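Local coordinates for protein lipase aflb (PDB 6IDY) that probably hydrolyses the ester bonds of lipids, as expected of a fungal lipase built on the alpha/beta-hydrolase fold, at residues 134-139 against 244-249; 303-308 against 334-339; 318-323 against 359-364. All coordinates share one frame; numbering follows the deposited sequence.

In the fold
From the N terminus, contact 1 comes first: the loop at 134-139 meets the end of helix 235-245, closing a loop of 104 residues that holds strands 147-148, 161-166, 190-195 and 227-232 of the central sheet. Contacts 2 and 3 follow and cross, because their segments alternate along the chain as 303-308, 318-323, 334-339 and 359-364. Contact 2 joins the approaches to neighbouring parallel strands 310-314 and 341-345, whereas contact 3 joins the loop after strand 310-314 to the loop between helices 346-349 and 368-379; their centres are about 23 Å apart. Contacts 1 and 2 touch where Lys244 CG packs 3.3 Å from Tyr307 OH. Contacts 1 and 3 lie on opposite sides of the chain's centre.

Contact 1: 134-139 against 244-249; sequences ARYSVA and KYWPST
Ala134 meets both the last helical residue, Tyr245, and the first residue past the helix, Trp246. Ala134 N donates to Tyr245 O at 2.9 Å, pairing a carbonyl at the C-terminal end of helix 235-245. Its methyl sits over the face of the Trp246 indole, Ala134 CB lying 3.7 Å from the centroid of the six-membered ring of Trp246 and only 9° off the normal: a CH-pi contact for which a small, buried alanine is well suited. Ala134 CB also leans on Tyr245 CB at 4.1 Å. In the alpha/beta-hydrolase fold this helix follows the strand 227-232; Trp246 is the first residue to leave helical backbone angles, and its side chain points toward the loop. Arg135 adds little but its carbonyl, with Arg135 O 3.8 Å from Trp246 CZ2, and its side chain leads off to the surface. Tyr136, by contrast, brings its ring back to the indole: Trp246 NE1 stands over one face, 3.3 Å from Tyr136 CZ, with the ring planes inclined at 38°. The Tyr136 side chain also touches Tyr214 of helix 205-223. Ser137 OG and Val138 N then anchor the loop to Glu210 of that helix.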
loop_
_atom_site.group_PDB
_atom_site.type_symbol
_atom_site.label_atom_id
_atom_site.label_comp_id
_atom_site.label_asym_id
_atom_site.label_seq_id
_atom_site.Cartn_x
_atom_site.Cartn_y
_atom_site.Cartn_z
ATOM N N ALA A 134 12.078 -20.112 1.997
ATOM C CA ALA A 134 12.723 -19.868 0.713
ATOM C C ALA A 134 14.063 -19.174 0.959
ATOM O O ALA A 134 14.192 -18.418 1.930
ATOM C CB ALA A 134 11.837 -18.975 -0.147
ATOM N N ARG A 135 15.058 -19.436 0.097
ATOM C CA ARG A 135 16.356 -18.777 0.216
ATOM C C ARG A 135 16.221 -17.296 -0.136
ATOM O O ARG A 135 15.432 -16.929 -1.012
ATOM C CB ARG A 135 17.438 -19.456 -0.654
ATOM C CG ARG A 135 17.241 -19.351 -2.176
ATOM C CD ARG A 135 18.490 -19.717 -2.970
ATOM N NE ARG A 135 19.607 -18.792 -2.748
ATOM C CZ ARG A 135 19.812 -17.666 -3.430
ATOM N NH1 ARG A 135 18.966 -17.297 -4.387
ATOM N NH2 ARG A 135 20.856 -16.898 -3.157
ATOM N N TYR A 136 16.954 -16.445 0.577
ATOM C CA TYR A 136 16.948 -15.026 0.274
ATOM C C TYR A 136 17.911 -14.790 -0.877
ATOM O O TYR A 136 19.003 -15.375 -0.903
ATOM C CB TYR A 136 17.390 -14.194 1.486
ATOM C CG TYR A 136 16.355 -14.032 2.579
ATOM C CD1 TYR A 136 15.263 -13.183 2.412
ATOM C CD2 TYR A 136 16.526 -14.635 3.822
ATOM C CE1 TYR A 136 14.342 -12.976 3.439
ATOM C CE2 TYR A 136 15.619 -14.429 4.860
ATOM C CZ TYR A 136 14.520 -13.609 4.659
ATOM O OH TYR A 136 13.618 -13.421 5.677
ATOM N N SER A 137 17.517 -13.942 -1.829
ATOM C CA SER A 137 18.394 -13.587 -2.946
ATOM C C SER A 137 19.058 -12.250 -2.620
ATOM O O SER A 137 20.117 -11.940 -3.168
ATOM C CB SER A 137 17.615 -13.514 -4.258
ATOM O OG SER A 137 16.688 -12.440 -4.265
ATOM N N VAL A 138 18.439 -11.478 -1.700
ATOM C CA VAL A 138 18.897 -10.157 -1.245
ATOM C C VAL A 138 19.795 -10.329 -0.009
ATOM O O VAL A 138 19.490 -11.151 0.858
ATOM C CB VAL A 138 17.694 -9.203 -0.953
ATOM C CG1 VAL A 138 18.166 -7.809 -0.550
ATOM C CG2 VAL A 138 16.756 -9.111 -2.146
ATOM N N ALA A 139 20.880 -9.536 0.080
ATOM C CA ALA A 139 21.802 -9.555 1.222
ATOM C C ALA A 139 21.082 -9.046 2.487
ATOM O O ALA A 139 20.180 -8.205 2.386
ATOM C CB ALA A 139 23.018 -8.685 0.923
ATOM N N LYS A 244 3.550 -17.261 2.499
ATOM C CA LYS A 244 3.536 -18.539 1.789
ATOM C C LYS A 244 4.928 -19.196 1.733
ATOM O O LYS A 244 5.089 -20.337 2.170
ATOM C CB LYS A 244 2.969 -18.352 0.365
ATOM C CG LYS A 244 3.067 -19.610 -0.511
ATOM C CD LYS A 244 2.184 -19.521 -1.752
ATOM C CE LYS A 244 2.117 -20.851 -2.454
ATOM N NZ LYS A 244 1.652 -20.694 -3.854
ATOM N N TYR A 245 5.919 -18.478 1.182
ATOM C CA TYR A 245 7.244 -19.029 0.936
ATOM C C TYR A 245 8.228 -18.909 2.102
ATOM O O TYR A 245 9.278 -19.541 2.049
ATOM C CB TYR A 245 7.813 -18.459 -0.362
ATOM C CG TYR A 245 6.955 -18.866 -1.543
ATOM C CD1 TYR A 245 6.915 -20.190 -1.977
ATOM C CD2 TYR A 245 6.101 -17.955 -2.153
ATOM C CE1 TYR A 245 6.099 -20.580 -3.037
ATOM C CE2 TYR A 245 5.283 -18.331 -3.217
ATOM C CZ TYR A 245 5.282 -19.646 -3.654
ATOM O OH TYR A 245 4.476 -20.017 -4.699
ATOM N N TRP A 246 7.895 -18.168 3.167
ATOM C CA TRP A 246 8.754 -18.145 4.362
ATOM C C TRP A 246 7.822 -18.569 5.496
ATOM O O TRP A 246 7.350 -17.699 6.234
ATOM C CB TRP A 246 9.388 -16.758 4.620
ATOM C CG TRP A 246 10.620 -16.459 3.816
ATOM C CD1 TRP A 246 11.910 -16.447 4.265
ATOM C CD2 TRP A 246 10.668 -16.042 2.442
ATOM N NE1 TRP A 246 12.762 -16.077 3.247
ATOM C CE2 TRP A 246 12.025 -15.821 2.117
ATOM C CE3 TRP A 246 9.694 -15.853 1.444
ATOM C CZ2 TRP A 246 12.433 -15.418 0.840
ATOM C CZ3 TRP A 246 10.102 -15.468 0.174
ATOM C CH2 TRP A 246 11.455 -15.249 -0.116
ATOM N N PRO A 247 7.459 -19.883 5.601
ATOM C CA PRO A 247 6.488 -20.304 6.635
ATOM C C PRO A 247 6.814 -19.906 8.073
ATOM O O PRO A 247 5.891 -19.813 8.882
ATOM C CB PRO A 247 6.426 -21.828 6.474
ATOM C CG PRO A 247 6.866 -22.083 5.093
ATOM C CD PRO A 247 7.892 -21.040 4.789
ATOM N N SER A 248 8.104 -19.657 8.399
ATOM C CA SER A 248 8.491 -19.241 9.753
ATOM C C SER A 248 7.807 -17.920 10.146
ATOM O O SER A 248 7.502 -17.716 11.319
ATOM C CB SER A 248 10.005 -19.105 9.862
ATOM O OG SER A 248 10.483 -18.107 8.975
ATOM N N THR A 249 7.520 -17.050 9.156
ATOM C CA THR A 249 6.849 -15.763 9.374
ATOM C C THR A 249 5.414 -15.938 9.869
ATOM O O THR A 249 4.945 -15.115 10.657
ATOM C CB THR A 249 6.888 -14.883 8.119
ATOM O OG1 THR A 249 6.093 -15.479 7.094
ATOM C CG2 THR A 249 8.313 -14.594 7.634
#

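Contact 2: 303-308 against 334-339; sequences GDSAYV and SDSRAV. With SO4 (sulfate ion), chain E.
Ser305 and Ser334 form a single parallel beta bridge, just ahead of the parallel strands 310-314 and 341-345 of the hydrolase sheet. Its two backbone bonds are Ser334 N to Asp304 O, 3.0 Å and nearly straight at 171°, and Ala306 N to Ser334 O. A type I turn from Asp335 to Ala338 follows, and the Asp335 carboxylate spans it, OD1 accepting from Val339 N and OD2 from Gly340 N just past the turn.

Side-chain bonds add to the bridge. Ser305 OG accepts a hydrogen bond from Ser336 N at 3.1 Å; a short hydroxyl suits this reach. Water 1 gives hydrogens to Ala306 O and Asp335 OD1 and accepts one from Arg337 N, so three backbone or acid groups share it.

Among apolar contacts, Ala306 CB meets Val339 CG2 at 3.8 Å.

Arg337 supplies the stacking and the charge, with Tyr307 as its aromatic partner. Extended from CG to NE, it lays its guanidinium flat on the Tyr307 ring, with centres 3.8 Å apart and planes at 21°; a planar cation can cover a ring face while its N-H groups still bond at the edge. Arg337 NH1 donates to Gly302 O and, from above the carbonyl plane, to Ala306 O at 3.1 Å. A sulfate, probably from the crystallisation liquor and also held by Arg250, lies at the guanidinium edge: its O3 accepts from Arg337 NE at 2.9 Å and Arg337 NH2 at 3.0 Å.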
loop_
_atom_site.group_PDB
_atom_site.type_symbol
_atom_site.label_atom_id
_atom_site.label_comp_id
_atom_site.label_asym_id
_atom_site.label_seq_id
_atom_site.Cartn_x
_atom_site.Cartn_y
_atom_site.Cartn_z
ATOM N N GLY A 303 -2.583 -20.490 -1.701
ATOM C CA GLY A 303 -2.142 -19.094 -1.635
ATOM C C GLY A 303 -3.291 -18.102 -1.760
ATOM O O GLY A 303 -3.140 -16.915 -1.469
ATOM N N ASP A 304 -4.452 -18.597 -2.195
ATOM C CA ASP A 304 -5.699 -17.842 -2.321
ATOM C C ASP A 304 -6.497 -17.879 -0.992
ATOM O O ASP A 304 -7.575 -17.290 -0.904
ATOM C CB ASP A 304 -6.529 -18.348 -3.521
ATOM C CG ASP A 304 -6.897 -19.821 -3.502
ATOM O OD1 ASP A 304 -6.263 -20.590 -2.728
ATOM O OD2 ASP A 304 -7.808 -20.213 -4.264
ATOM N N SER A 305 -5.949 -18.571 0.034
ATOM C CA SER A 305 -6.496 -18.631 1.394
ATOM C C SER A 305 -5.512 -17.922 2.320
ATOM O O SER A 305 -4.321 -17.857 2.014
ATOM C CB SER A 305 -6.692 -20.075 1.863
ATOM O OG SER A 305 -7.969 -20.576 1.506
ATOM N N ALA A 306 -5.999 -17.395 3.449
ATOM C CA ALA A 306 -5.128 -16.718 4.409
ATOM C C ALA A 306 -4.161 -17.682 5.105
ATOM O O ALA A 306 -4.438 -18.884 5.196
ATOM C CB ALA A 306 -5.958 -15.979 5.439
ATOM N N TYR A 307 -3.019 -17.148 5.584
ATOM C CA TYR A 307 -1.995 -17.914 6.305
ATOM C C TYR A 307 -2.047 -17.606 7.784
ATOM O O TYR A 307 -1.558 -18.385 8.599
ATOM C CB TYR A 307 -0.590 -17.568 5.760
ATOM C CG TYR A 307 -0.346 -18.203 4.418
ATOM C CD1 TYR A 307 -0.010 -19.549 4.316
ATOM C CD2 TYR A 307 -0.562 -17.492 3.239
ATOM C CE1 TYR A 307 0.163 -20.158 3.076
ATOM C CE2 TYR A 307 -0.408 -18.096 1.995
ATOM C CZ TYR A 307 -0.065 -19.436 1.920
ATOM O OH TYR A 307 0.071 -20.045 0.703
ATOM N N VAL A 308 -2.562 -16.420 8.123
ATOM C CA VAL A 308 -2.670 -15.890 9.495
ATOM C C VAL A 308 -4.014 -15.117 9.544
ATOM O O VAL A 308 -4.548 -14.837 8.464
ATOM C CB VAL A 308 -1.452 -14.952 9.832
ATOM C CG1 VAL A 308 -0.115 -15.672 9.698
ATOM C CG2 VAL A 308 -1.456 -13.672 8.987
ATOM N N SER A 334 -9.932 -16.647 0.825
ATOM C CA SER A 334 -10.719 -17.740 1.386
ATOM C C SER A 334 -10.058 -18.084 2.724
ATOM O O SER A 334 -9.014 -17.509 3.060
ATOM C CB SER A 334 -10.702 -18.947 0.453
ATOM O OG SER A 334 -11.617 -18.747 -0.610
ATOM N N ASP A 335 -10.650 -19.009 3.478
ATOM C CA ASP A 335 -10.086 -19.402 4.757
ATOM C C ASP A 335 -10.034 -20.923 4.938
ATOM O O ASP A 335 -10.451 -21.429 5.976
ATOM C CB ASP A 335 -10.828 -18.721 5.923
ATOM C CG ASP A 335 -10.093 -18.844 7.247
ATOM O OD1 ASP A 335 -8.839 -18.941 7.230
ATOM O OD2 ASP A 335 -10.765 -18.852 8.292
ATOM N N SER A 336 -9.468 -21.644 3.953
ATOM C CA SER A 336 -9.345 -23.104 3.999
ATOM C C SER A 336 -8.438 -23.616 5.135
ATOM O O SER A 336 -8.604 -24.759 5.572
ATOM C CB SER A 336 -8.895 -23.643 2.645
ATOM O OG SER A 336 -9.835 -23.292 1.644
ATOM N N ARG A 337 -7.516 -22.767 5.640
ATOM C CA ARG A 337 -6.638 -23.140 6.761
ATOM C C ARG A 337 -7.330 -22.962 8.105
ATOM O O ARG A 337 -6.856 -23.499 9.106
ATOM C CB ARG A 337 -5.323 -22.344 6.740
ATOM C CG ARG A 337 -4.516 -22.612 5.492
ATOM C CD ARG A 337 -3.124 -22.005 5.494
ATOM N NE ARG A 337 -2.443 -22.438 4.273
ATOM C CZ ARG A 337 -2.572 -21.848 3.090
ATOM N NH1 ARG A 337 -3.245 -20.709 2.977
ATOM N NH2 ARG A 337 -1.966 -22.351 2.025
ATOM N N ALA A 338 -8.457 -22.224 8.126
ATOM C CA ALA A 338 -9.262 -21.907 9.315
ATOM C C ALA A 338 -8.450 -21.051 10.298
ATOM O O ALA A 338 -8.329 -21.386 11.477
ATOM C CB ALA A 338 -9.793 -23.183 9.983
ATOM N N VAL A 339 -7.875 -19.947 9.797
ATOM C CA VAL A 339 -7.094 -19.016 10.621
ATOM C C VAL A 339 -7.925 -17.767 10.991
ATOM O O VAL A 339 -7.523 -16.990 11.854
ATOM C CB VAL A 339 -5.715 -18.650 9.996
ATOM C CG1 VAL A 339 -4.763 -19.842 10.019
ATOM C CG2 VAL A 339 -5.860 -18.090 8.581
HETATM S S SO4 E . 0.564 -24.910 3.639
HETATM O O1 SO4 E . 0.920 -24.854 5.058
HETATM O O2 SO4 E . 0.956 -26.218 3.101
HETATM O O3 SO4 E . -0.867 -24.729 3.495
HETATM O O4 SO4 E . 1.269 -23.857 2.919
HETATM O O HOH W 1 -6.977 -19.793 5.414
#

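Contact 3: 318-323 against 359-364; sequences DEIVQP and YTHEGV
A histidine-carboxylate pair, of the kind that completes the Ser-His-Asp triad of alpha/beta-hydrolase lipases, forms the heart of this contact. His361 ND1 donates to Asp318 OD2 at 2.7 Å with a nearly straight bond (169°); the oxygen lies in the plane of the imidazole and is met on the syn side of the carboxylate. The other ring nitrogen, His361 NE2, is hydrogen-bonded to Ser233 OG, consistent with Ser233 being the nucleophile, as in related lipases. The carboxylate is held by its own loop: Asp318 OD1 accepts from Ile320 N, an Asx turn, almost in line with its C-O bond, and from Val321 N, an Asx motif, at 2.8 Å from above the carboxylate plane. The histidine is braced as well. His361 N donates to Glu319 OE1 at 2.9 Å, on the syn lone pair, and Ile320 CB sits over one ring face, 3.9 Å from the centroid of the His361 ring, as a CH-pi contact. Val321 CG2 reaches His361 CE1 at 3.6 Å; branched apolar residues suit these places beside a buried ring. Glu319, its CG between backbone N and carbonyl carbon and its chain bent again at chi2 (-76°), brings its OE2 2.7 Å from Glu362 OE1. At this distance one of the two buried acids is probably protonated. Around them, Met84 of helix 81-90 and Leu415 of helix 414-424 pack against both glutamates, and Trp232, at the end of strand 227-232, packs its ring against His361, while Trp232 NE1 donates to His361 O.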
loop_
_atom_site.group_PDB
_atom_site.type_symbol
_atom_site.label_atom_id
_atom_site.label_comp_id
_atom_site.label_asym_id
_atom_site.label_seq_id
_atom_site.Cartn_x
_atom_site.Cartn_y
_atom_site.Cartn_z
ATOM N N ASP A 318 -12.385 1.854 -6.239
ATOM C CA ASP A 318 -10.952 1.646 -6.456
ATOM C C ASP A 318 -10.675 1.893 -7.957
ATOM O O ASP A 318 -11.212 1.182 -8.802
ATOM C CB ASP A 318 -10.568 0.205 -6.064
ATOM C CG ASP A 318 -9.080 -0.027 -5.935
ATOM O OD1 ASP A 318 -8.335 0.352 -6.867
ATOM O OD2 ASP A 318 -8.661 -0.608 -4.921
ATOM N N GLU A 319 -9.870 2.919 -8.273
ATOM C CA GLU A 319 -9.540 3.320 -9.648
ATOM C C GLU A 319 -8.334 2.565 -10.238
ATOM O O GLU A 319 -7.984 2.771 -11.401
ATOM C CB GLU A 319 -9.339 4.855 -9.712
ATOM C CG GLU A 319 -7.963 5.358 -9.282
ATOM C CD GLU A 319 -7.620 5.411 -7.802
ATOM O OE1 GLU A 319 -8.376 4.865 -6.965
ATOM O OE2 GLU A 319 -6.572 6.010 -7.480
ATOM N N ILE A 320 -7.693 1.715 -9.429
ATOM C CA ILE A 320 -6.490 0.963 -9.802
ATOM C C ILE A 320 -6.794 -0.510 -10.020
ATOM O O ILE A 320 -6.335 -1.102 -10.997
ATOM C CB ILE A 320 -5.389 1.120 -8.696
ATOM C CG1 ILE A 320 -5.086 2.611 -8.336
ATOM C CG2 ILE A 320 -4.116 0.346 -9.046
ATOM C CD1 ILE A 320 -4.533 3.489 -9.370
ATOM N N VAL A 321 -7.509 -1.106 -9.064
ATOM C CA VAL A 321 -7.823 -2.530 -9.030
ATOM C C VAL A 321 -9.290 -2.766 -9.293
ATOM O O VAL A 321 -10.141 -2.147 -8.660
ATOM C CB VAL A 321 -7.371 -3.172 -7.682
ATOM C CG1 VAL A 321 -7.628 -4.682 -7.658
ATOM C CG2 VAL A 321 -5.903 -2.865 -7.376
ATOM N N GLN A 322 -9.581 -3.671 -10.234
ATOM C CA GLN A 322 -10.934 -4.107 -10.532
ATOM C C GLN A 322 -10.918 -5.580 -10.939
ATOM O O GLN A 322 -9.990 -6.009 -11.623
ATOM C CB GLN A 322 -11.640 -3.248 -11.593
ATOM C CG GLN A 322 -12.399 -2.005 -11.067
ATOM C CD GLN A 322 -13.152 -2.074 -9.738
ATOM O OE1 GLN A 322 -14.066 -2.898 -9.519
ATOM N NE2 GLN A 322 -12.805 -1.156 -8.834
ATOM N N PRO A 323 -11.930 -6.370 -10.535
ATOM C CA PRO A 323 -13.081 -5.998 -9.696
ATOM C C PRO A 323 -12.720 -5.868 -8.207
ATOM O O PRO A 323 -11.876 -6.616 -7.696
ATOM C CB PRO A 323 -14.081 -7.126 -9.974
ATOM C CG PRO A 323 -13.217 -8.317 -10.194
ATOM C CD PRO A 323 -11.986 -7.793 -10.919
ATOM N N TYR A 359 -14.443 6.141 -1.956
ATOM C CA TYR A 359 -13.119 5.915 -1.396
ATOM C C TYR A 359 -12.283 5.224 -2.429
ATOM O O TYR A 359 -12.568 4.096 -2.826
ATOM C CB TYR A 359 -13.155 5.147 -0.063
ATOM C CG TYR A 359 -13.740 5.987 1.046
ATOM C CD1 TYR A 359 -15.117 6.039 1.254
ATOM C CD2 TYR A 359 -12.927 6.790 1.845
ATOM C CE1 TYR A 359 -15.669 6.850 2.240
ATOM C CE2 TYR A 359 -13.468 7.597 2.847
ATOM C CZ TYR A 359 -14.840 7.611 3.046
ATOM O OH TYR A 359 -15.402 8.398 4.011
ATOM N N THR A 360 -11.261 5.929 -2.894
ATOM C CA THR A 360 -10.336 5.465 -3.926
ATOM C C THR A 360 -9.437 4.333 -3.383
ATOM O O THR A 360 -9.543 3.956 -2.212
ATOM C CB THR A 360 -9.496 6.656 -4.383
ATOM O OG1 THR A 360 -8.871 7.213 -3.228
ATOM C CG2 THR A 360 -10.316 7.734 -5.094
ATOM N N HIS A 361 -8.551 3.807 -4.238
ATOM C CA HIS A 361 -7.577 2.772 -3.895
ATOM C C HIS A 361 -6.758 3.263 -2.693
ATOM O O HIS A 361 -6.638 2.546 -1.699
ATOM C CB HIS A 361 -6.676 2.534 -5.113
ATOM C CG HIS A 361 -5.657 1.455 -4.945
ATOM N ND1 HIS A 361 -6.019 0.120 -4.876
ATOM C CD2 HIS A 361 -4.310 1.544 -4.917
ATOM C CE1 HIS A 361 -4.885 -0.552 -4.774
ATOM N NE2 HIS A 361 -3.833 0.262 -4.807
ATOM N N GLU A 362 -6.252 4.513 -2.776
ATOM C CA GLU A 362 -5.504 5.216 -1.724
ATOM C C GLU A 362 -6.437 5.686 -0.605
ATOM O O GLU A 362 -6.043 5.656 0.554
ATOM C CB GLU A 362 -4.653 6.384 -2.295
ATOM C CG GLU A 362 -5.404 7.520 -3.003
ATOM C CD GLU A 362 -5.956 7.263 -4.398
ATOM O OE1 GLU A 362 -5.719 6.164 -4.945
ATOM O OE2 GLU A 362 -6.639 8.159 -4.944
ATOM N N GLY A 363 -7.668 6.059 -0.962
ATOM C CA GLY A 363 -8.700 6.545 -0.045
ATOM C C GLY A 363 -9.095 5.617 1.083
ATOM O O GLY A 363 -9.512 6.089 2.141
ATOM N N VAL A 364 -8.959 4.292 0.888
ATOM C CA VAL A 364 -9.286 3.317 1.942
ATOM C C VAL A 364 -8.344 3.526 3.168
ATOM O O VAL A 364 -8.759 3.277 4.303
ATOM C CB VAL A 364 -9.358 1.843 1.427
ATOM C CG1 VAL A 364 -9.885 0.896 2.513
ATOM C CG2 VAL A 364 -10.242 1.737 0.189
#